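Local coordinates for protein haloalkane dehalogenase (PDB 4MJ3) that catalyses the hydrolytic cleavage of carbon-halogen bonds in haloalkanes, releasing an alcohol and a halide ion, at residues Y96-H101 and L215-P220; G125-L130 and M149-D154; L4-E9 and S87-S92. One frame throughout, in Å; residues are numbered along the deposited sequence. Where two conformers were deposited one is given.

All three contacts belong to one chain with an alpha/beta hydrolase fold. Along the chain, interaction 3 closes first, when 87-92 meets the N-terminal 4-9. Interaction 1 then spans 96-101 to 215-220, and interaction 2 falls within that span. Interactions 1 and 2 have centres 9 Å apart and touch: the hydroxyl Tyr-98 OH is hydrogen-bonded to Leu-127 O at 2.6 Å. They join core helices 98-112 and 124-135 to two loops of the probable cap region between strands 140-145 and 242-244, one before its first helix and one among its helices. Interaction 3, centred about 22 Å from interaction 1, fastens the N-terminus through a small two-stranded sheet. Tyr-96 OH bridges the two, hydrogen-bonded to Pro-90 O.

Interaction 1. Residues Y96-H101 and L215-P220; sequences YTYQAH and LVPISP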
# COMPACT_ATOMS: atom_id res chain seq x y z
N TYR A 96 1.40 -7.45 15.01
CA TYR A 96 1.34 -6.41 14.00
C TYR A 96 1.34 -5.05 14.68
O TYR A 96 0.45 -4.73 15.51
CB TYR A 96 0.09 -6.55 13.14
CG TYR A 96 -0.01 -7.85 12.38
CD1 TYR A 96 -0.59 -8.96 12.98
CD2 TYR A 96 0.48 -7.97 11.10
CE1 TYR A 96 -0.70 -10.17 12.30
CE2 TYR A 96 0.36 -9.17 10.39
CZ TYR A 96 -0.23 -10.26 11.00
OH TYR A 96 -0.38 -11.44 10.35
N THR A 97 2.33 -4.25 14.33
CA THR A 97 2.43 -2.86 14.79
C THR A 97 2.91 -2.02 13.61
O THR A 97 3.39 -2.55 12.60
CB THR A 97 3.45 -2.66 15.93
OG1 THR A 97 4.78 -2.90 15.44
CG2 THR A 97 3.17 -3.57 17.13
N TYR A 98 2.73 -0.71 13.72
CA TYR A 98 3.16 0.20 12.66
C TYR A 98 4.67 0.03 12.45
O TYR A 98 5.14 -0.18 11.31
CB TYR A 98 2.79 1.62 13.05
CG TYR A 98 2.61 2.65 11.94
CD1 TYR A 98 3.47 2.72 10.85
CD2 TYR A 98 1.57 3.56 12.01
CE1 TYR A 98 3.31 3.71 9.88
CE2 TYR A 98 1.41 4.54 11.06
CZ TYR A 98 2.28 4.61 10.00
OH TYR A 98 2.10 5.62 9.05
N GLN A 99 5.41 0.00 13.56
CA GLN A 99 6.87 -0.19 13.52
C GLN A 99 7.26 -1.49 12.83
O GLN A 99 8.16 -1.50 11.99
CB GLN A 99 7.46 -0.20 14.93
CG GLN A 99 8.98 -0.27 14.97
CD GLN A 99 9.62 0.97 14.39
OE1 GLN A 99 9.45 2.07 14.92
NE2 GLN A 99 10.33 0.82 13.27
N ALA A 100 6.55 -2.58 13.14
CA ALA A 100 6.89 -3.87 12.58
C ALA A 100 6.69 -3.86 11.06
O ALA A 100 7.54 -4.42 10.33
CB ALA A 100 6.06 -4.98 13.23
N HIS A 101 5.59 -3.26 10.60
CA HIS A 101 5.32 -3.21 9.16
C HIS A 101 6.37 -2.39 8.42
O HIS A 101 6.81 -2.76 7.32
CB HIS A 101 3.93 -2.64 8.88
CG HIS A 101 2.83 -3.65 8.98
ND1 HIS A 101 2.72 -4.72 8.12
CD2 HIS A 101 1.79 -3.74 9.84
CE1 HIS A 101 1.64 -5.41 8.43
NE2 HIS A 101 1.06 -4.85 9.47
N LEU A 215 -4.20 0.28 14.18
CA LEU A 215 -2.84 0.84 14.14
C LEU A 215 -2.79 2.26 13.58
O LEU A 215 -1.74 2.88 13.59
CB LEU A 215 -1.91 -0.07 13.30
CG LEU A 215 -1.76 -1.51 13.83
CD1 LEU A 215 -0.82 -2.27 12.92
CD2 LEU A 215 -1.25 -1.53 15.26
N VAL A 216 -3.91 2.74 13.05
CA VAL A 216 -3.94 4.08 12.46
C VAL A 216 -3.88 5.09 13.62
O VAL A 216 -4.72 5.07 14.49
CB VAL A 216 -5.22 4.34 11.65
CG1 VAL A 216 -5.24 5.79 11.13
CG2 VAL A 216 -5.32 3.37 10.49
N PRO A 217 -2.85 5.95 13.63
CA PRO A 217 -2.80 6.90 14.74
C PRO A 217 -3.91 7.93 14.69
O PRO A 217 -4.05 8.65 13.69
CB PRO A 217 -1.44 7.56 14.57
CG PRO A 217 -0.64 6.60 13.79
CD PRO A 217 -1.62 5.97 12.83
N ILE A 218 -4.71 7.99 15.74
CA ILE A 218 -5.84 8.93 15.81
C ILE A 218 -5.78 9.76 17.08
O ILE A 218 -6.70 10.53 17.35
CB ILE A 218 -7.20 8.21 15.68
CG1 ILE A 218 -7.46 7.26 16.86
CG2 ILE A 218 -7.27 7.44 14.35
CD1 ILE A 218 -8.80 6.56 16.80
N SER A 219 -4.73 9.58 17.87
CA SER A 219 -4.51 10.33 19.08
C SER A 219 -3.00 10.43 19.32
O SER A 219 -2.27 9.56 18.87
CB SER A 219 -5.17 9.57 20.24
OG SER A 219 -4.63 9.92 21.49
N PRO A 220 -2.54 11.48 20.03
CA PRO A 220 -1.10 11.68 20.16
C PRO A 220 -0.38 10.76 21.16
O PRO A 220 0.82 10.89 21.33
CB PRO A 220 -0.98 13.15 20.55
CG PRO A 220 -2.27 13.46 21.22
CD PRO A 220 -3.31 12.63 20.53
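Leu-215 lies against the start of helix 98-112, and its CA comes within 6.2 Å of Tyr-98 CA, the nearest CA-CA approach of the two segments. No hydrogen bond crosses the contact. Leu-215 covers the turn that leads into the helix. Its CG is anti to the carbonyl carbon (chi1 -60°), and the fork of the two methyls lies against the backbone of Tyr-96 and Thr-97. Leu-215 CD2 sits 3.6 Å from Tyr-96 O, and Leu-215 CD1 sits 3.8 Å from Thr-97 CA. CD1 also reaches the edge of the His-101 ring, near its plane. Thr-97 is the N-cap: its OG1 accepts from Ala-100 N at 2.9 Å, which helps to hold the covered turn in shape. The Tyr-98 ring is met at its edge by Pro-217. Pro-217 CD is 3.8 Å from Tyr-98 CE2, near the ring plane, and the two side chains cross at about a right angle. Leu-215 O comes to Tyr-98 CD2 at 3.7 Å. Trp-124 meets the Tyr-98 ring edge-to-face, and Phe-212 stacks on His-101. The contact thus joins the N-terminal end of helix 98-112 to the loop between helices 207-211 and 225-235, with helix 124-135 alongside.

Interaction 2. Residues G125-L130 and M149-D154; sequences GGLIGL and MLPTGD
Leu-127 packs against the backbone carbonyl of Met-149 (a selenomethionine) and the ring of Pro-151 where two parts of an alpha/beta hydrolase fold meet. Helix 124-135 follows strand 117-121, at the place where this fold carries its nucleophile elbow. Segment 149-154 is the loop leaving strand 140-145 toward the helices of the probable cap. Followed outward, Leu-127 CB lies at the edge of contact with Met-149 O, 4.1 Å away. Leu-127 CG, anti to its carbonyl carbon (chi1 -86°), meets Met-149 O at 3.5 Å and Pro-151 CD at 3.7 Å. There the side chain forks: Leu-127 CD1 turns to Met-149 O at 3.3 Å, while Leu-127 CD2 lies 3.8 Å from Pro-151 CD. The leucine and the proline cross at about a right angle. Leu-150 packs back on the helix backbone. Its CD1 is 3.8 Å from Leu-127 O, and its CD2 is 4.1 Å from Leu-130 O. Beyond the contact, Pro-151 O accepts from Asn-228 of helix 225-235, and Leu-130 touches Leu-260 of helix 256-263. Met-149 O is buried without a hydrogen-bond partner in the model; it is lined by leucine carbons and receives a CA-H...O contact from Leu-127 CA at 3.5 Å.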
# COMPACT_ATOMS: atom_id res chain seq x y z
N GLY A 125 -0.37 1.22 2.25
CA GLY A 125 0.82 1.26 1.40
C GLY A 125 1.54 2.60 1.56
O GLY A 125 2.77 2.65 1.57
N GLY A 126 0.77 3.67 1.70
CA GLY A 126 1.33 4.99 1.94
C GLY A 126 1.62 5.30 3.41
O GLY A 126 2.59 6.00 3.71
N LEU A 127 0.79 4.85 4.34
CA LEU A 127 1.13 5.05 5.76
C LEU A 127 2.51 4.45 6.04
O LEU A 127 3.31 5.02 6.78
CB LEU A 127 0.10 4.46 6.70
CG LEU A 127 -1.09 5.35 7.02
CD1 LEU A 127 -2.07 5.42 5.85
CD2 LEU A 127 -1.80 4.87 8.27
N ILE A 128 2.79 3.30 5.42
CA ILE A 128 4.10 2.66 5.54
C ILE A 128 5.12 3.29 4.60
O ILE A 128 6.19 3.72 5.03
CB ILE A 128 3.99 1.14 5.30
CG1 ILE A 128 3.17 0.50 6.41
CG2 ILE A 128 5.37 0.51 5.22
CD1 ILE A 128 2.52 -0.80 6.03
N GLY A 129 4.75 3.41 3.33
CA GLY A 129 5.66 3.93 2.32
C GLY A 129 6.12 5.36 2.55
O GLY A 129 7.32 5.66 2.40
N LEU A 130 5.20 6.26 2.92
CA LEU A 130 5.58 7.65 3.17
C LEU A 130 6.47 7.78 4.41
O LEU A 130 7.38 8.62 4.46
CB LEU A 130 4.35 8.54 3.30
CG LEU A 130 3.48 8.69 2.05
CD1 LEU A 130 2.18 9.40 2.40
CD2 LEU A 130 4.22 9.44 0.96
N MSE A 149 -2.25 8.84 3.40
CA MSE A 149 -1.77 9.93 4.28
C MSE A 149 -0.67 9.40 5.17
O MSE A 149 -0.37 8.20 5.16
CB MSE A 149 -2.81 10.53 5.22
CG MSE A 149 -2.93 12.06 5.04
SE MSE A 149 -1.47 13.35 5.39
CE MSE A 149 -2.38 14.20 6.90
N LEU A 150 -0.10 10.31 5.95
CA LEU A 150 0.88 9.96 6.99
C LEU A 150 0.42 10.59 8.29
O LEU A 150 0.86 11.69 8.63
CB LEU A 150 2.29 10.39 6.63
CG LEU A 150 3.40 10.06 7.64
CD1 LEU A 150 3.37 8.60 8.09
CD2 LEU A 150 4.78 10.38 7.09
N PRO A 151 -0.50 9.95 9.00
CA PRO A 151 -1.01 10.57 10.22
C PRO A 151 -0.06 10.43 11.39
O PRO A 151 0.54 9.38 11.58
CB PRO A 151 -2.31 9.80 10.51
CG PRO A 151 -2.23 8.56 9.69
CD PRO A 151 -1.02 8.58 8.83
N THR A 152 0.02 11.46 12.21
CA THR A 152 0.85 11.42 13.40
C THR A 152 0.05 11.09 14.66
O THR A 152 0.64 10.81 15.69
CB THR A 152 1.50 12.79 13.60
OG1 THR A 152 0.48 13.78 13.66
CG2 THR A 152 2.46 13.11 12.44
N GLY A 153 -1.27 11.18 14.56
CA GLY A 153 -2.16 11.09 15.70
C GLY A 153 -2.59 12.45 16.22
O GLY A 153 -3.38 12.56 17.16
N ASP A 154 -2.07 13.51 15.63
CA ASP A 154 -2.38 14.85 16.09
C ASP A 154 -3.67 15.44 15.55
O ASP A 154 -4.16 16.41 16.11
CB ASP A 154 -1.20 15.78 15.79
CG ASP A 154 0.01 15.41 16.63
OD1 ASP A 154 -0.12 15.37 17.88
OD2 ASP A 154 1.11 15.19 16.07

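Interaction 3. Residues L4-E9 and S87-S92; sequences LRTPDE and SDKPTS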
# COMPACT_ATOMS: atom_id res chain seq x y z
N LEU A 4 1.42 -18.45 10.03
CA LEU A 4 0.78 -19.28 9.03
C LEU A 4 1.20 -18.87 7.62
O LEU A 4 1.53 -17.71 7.36
CB LEU A 4 -0.76 -19.16 9.15
CG LEU A 4 -1.33 -19.77 10.43
CD1 LEU A 4 -2.83 -19.48 10.52
CD2 LEU A 4 -1.07 -21.26 10.49
N ARG A 5 1.12 -19.83 6.71
CA ARG A 5 1.35 -19.59 5.28
C ARG A 5 0.13 -20.09 4.50
O ARG A 5 -0.29 -21.23 4.66
CB ARG A 5 2.59 -20.32 4.79
CG ARG A 5 2.89 -20.12 3.31
CD ARG A 5 4.26 -20.65 2.93
NE ARG A 5 5.33 -19.89 3.59
CZ ARG A 5 6.63 -20.20 3.54
NH1 ARG A 5 7.07 -21.23 2.81
NH2 ARG A 5 7.49 -19.43 4.18
N THR A 6 -0.42 -19.23 3.65
CA THR A 6 -1.63 -19.56 2.90
C THR A 6 -1.26 -20.61 1.87
O THR A 6 -0.26 -20.45 1.17
CB THR A 6 -2.20 -18.31 2.17
OG1 THR A 6 -2.47 -17.29 3.14
CG2 THR A 6 -3.49 -18.66 1.46
N PRO A 7 -2.01 -21.71 1.82
CA PRO A 7 -1.66 -22.73 0.80
C PRO A 7 -1.66 -22.20 -0.63
O PRO A 7 -2.53 -21.41 -1.00
CB PRO A 7 -2.76 -23.78 0.97
CG PRO A 7 -3.25 -23.60 2.36
CD PRO A 7 -3.11 -22.14 2.67
N ASP A 8 -0.70 -22.65 -1.44
CA ASP A 8 -0.58 -22.19 -2.83
C ASP A 8 -1.80 -22.50 -3.68
O ASP A 8 -2.09 -21.76 -4.62
CB ASP A 8 0.67 -22.78 -3.50
CG ASP A 8 1.90 -21.92 -3.26
OD1 ASP A 8 1.72 -20.74 -2.96
OD2 ASP A 8 3.02 -22.41 -3.38
N GLU A 9 -2.53 -23.55 -3.34
CA GLU A 9 -3.77 -23.89 -4.06
C GLU A 9 -4.80 -22.74 -4.05
O GLU A 9 -5.63 -22.64 -4.94
CB GLU A 9 -4.38 -25.17 -3.51
CG GLU A 9 -3.50 -26.42 -3.79
CD GLU A 9 -2.40 -26.67 -2.75
OE1 GLU A 9 -2.13 -25.78 -1.92
OE2 GLU A 9 -1.80 -27.77 -2.78
N SER A 87 2.22 -13.32 1.23
CA SER A 87 3.20 -13.22 2.30
C SER A 87 2.77 -14.04 3.52
O SER A 87 1.59 -14.37 3.68
CB SER A 87 3.48 -11.77 2.69
OG SER A 87 4.13 -11.05 1.63
N ASP A 88 3.74 -14.40 4.34
CA ASP A 88 3.45 -15.10 5.59
C ASP A 88 2.63 -14.24 6.55
O ASP A 88 2.61 -13.01 6.45
CB ASP A 88 4.74 -15.56 6.27
CG ASP A 88 5.38 -16.76 5.58
OD1 ASP A 88 4.74 -17.36 4.70
OD2 ASP A 88 6.53 -17.10 5.95
N LYS A 89 1.96 -14.90 7.49
CA LYS A 89 0.89 -14.28 8.27
C LYS A 89 0.99 -14.68 9.75
O LYS A 89 0.47 -15.71 10.18
CB LYS A 89 -0.48 -14.65 7.70
CG LYS A 89 -0.65 -14.30 6.22
CD LYS A 89 -2.03 -14.62 5.69
CE LYS A 89 -2.19 -14.09 4.27
NZ LYS A 89 -1.23 -14.70 3.32
N PRO A 90 1.69 -13.86 10.54
CA PRO A 90 1.68 -14.00 11.98
C PRO A 90 0.24 -14.18 12.50
O PRO A 90 -0.69 -13.53 11.98
CB PRO A 90 2.30 -12.69 12.45
CG PRO A 90 3.24 -12.33 11.33
CD PRO A 90 2.54 -12.74 10.09
N THR A 91 0.06 -15.01 13.52
CA THR A 91 -1.27 -15.39 13.98
C THR A 91 -1.86 -14.50 15.06
O THR A 91 -3.04 -14.59 15.33
CB THR A 91 -1.24 -16.84 14.55
OG1 THR A 91 -0.29 -16.89 15.60
CG2 THR A 91 -0.85 -17.81 13.44
N SER A 92 -1.03 -13.69 15.71
CA SER A 92 -1.52 -12.85 16.81
C SER A 92 -1.65 -11.42 16.35
O SER A 92 -0.74 -10.89 15.72
CB SER A 92 -0.61 -12.91 18.03
OG SER A 92 -1.07 -12.00 19.02
O HOH W 1 0.80 -16.90 2.69
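Leu-4 and Lys-89 form an antiparallel hydrogen-bonded pair in the small two-stranded sheet of 3-4 and 89-90, which ties the N-terminus to the chain ahead of helix 98-112. Two backbone bonds make the pair. Leu-4 N donates to Lys-89 O at 2.9 Å, and Lys-89 N donates to Leu-4 O at 2.8 Å. Arg-5 and Asp-88 form a salt bridge. The arginine is bent at chi3 (-65°) and grips the carboxylate side-on. Arg-5 NE donates to Asp-88 OD1 at 2.8 Å and Arg-5 NH2 to Asp-88 OD2 at 3.1 Å, each oxygen accepting on its syn lone pair. The two flat groups are nearly coplanar, 19° apart, and the pairing restrains their rotation. Asp-88 OD2 also accepts from Arg-35 N. An apolar contact puts Leu-4 CG 3.6 Å from Thr-91 CG2, the two side chains crossing at about a right angle. A polar group gathers round the ammonium of Lys-89, on a chain bent at its last torsion (chi4 61°). NZ donates to Thr-6 OG1, to Ser-87 O and to Gly-85 O, and Thr-6 OG1 is further bonded to Pro-199 O. Beside them a water joins the two segments: it accepts from Thr-6 N at 2.8 Å and donates to Ser-87 O at 2.8 Å.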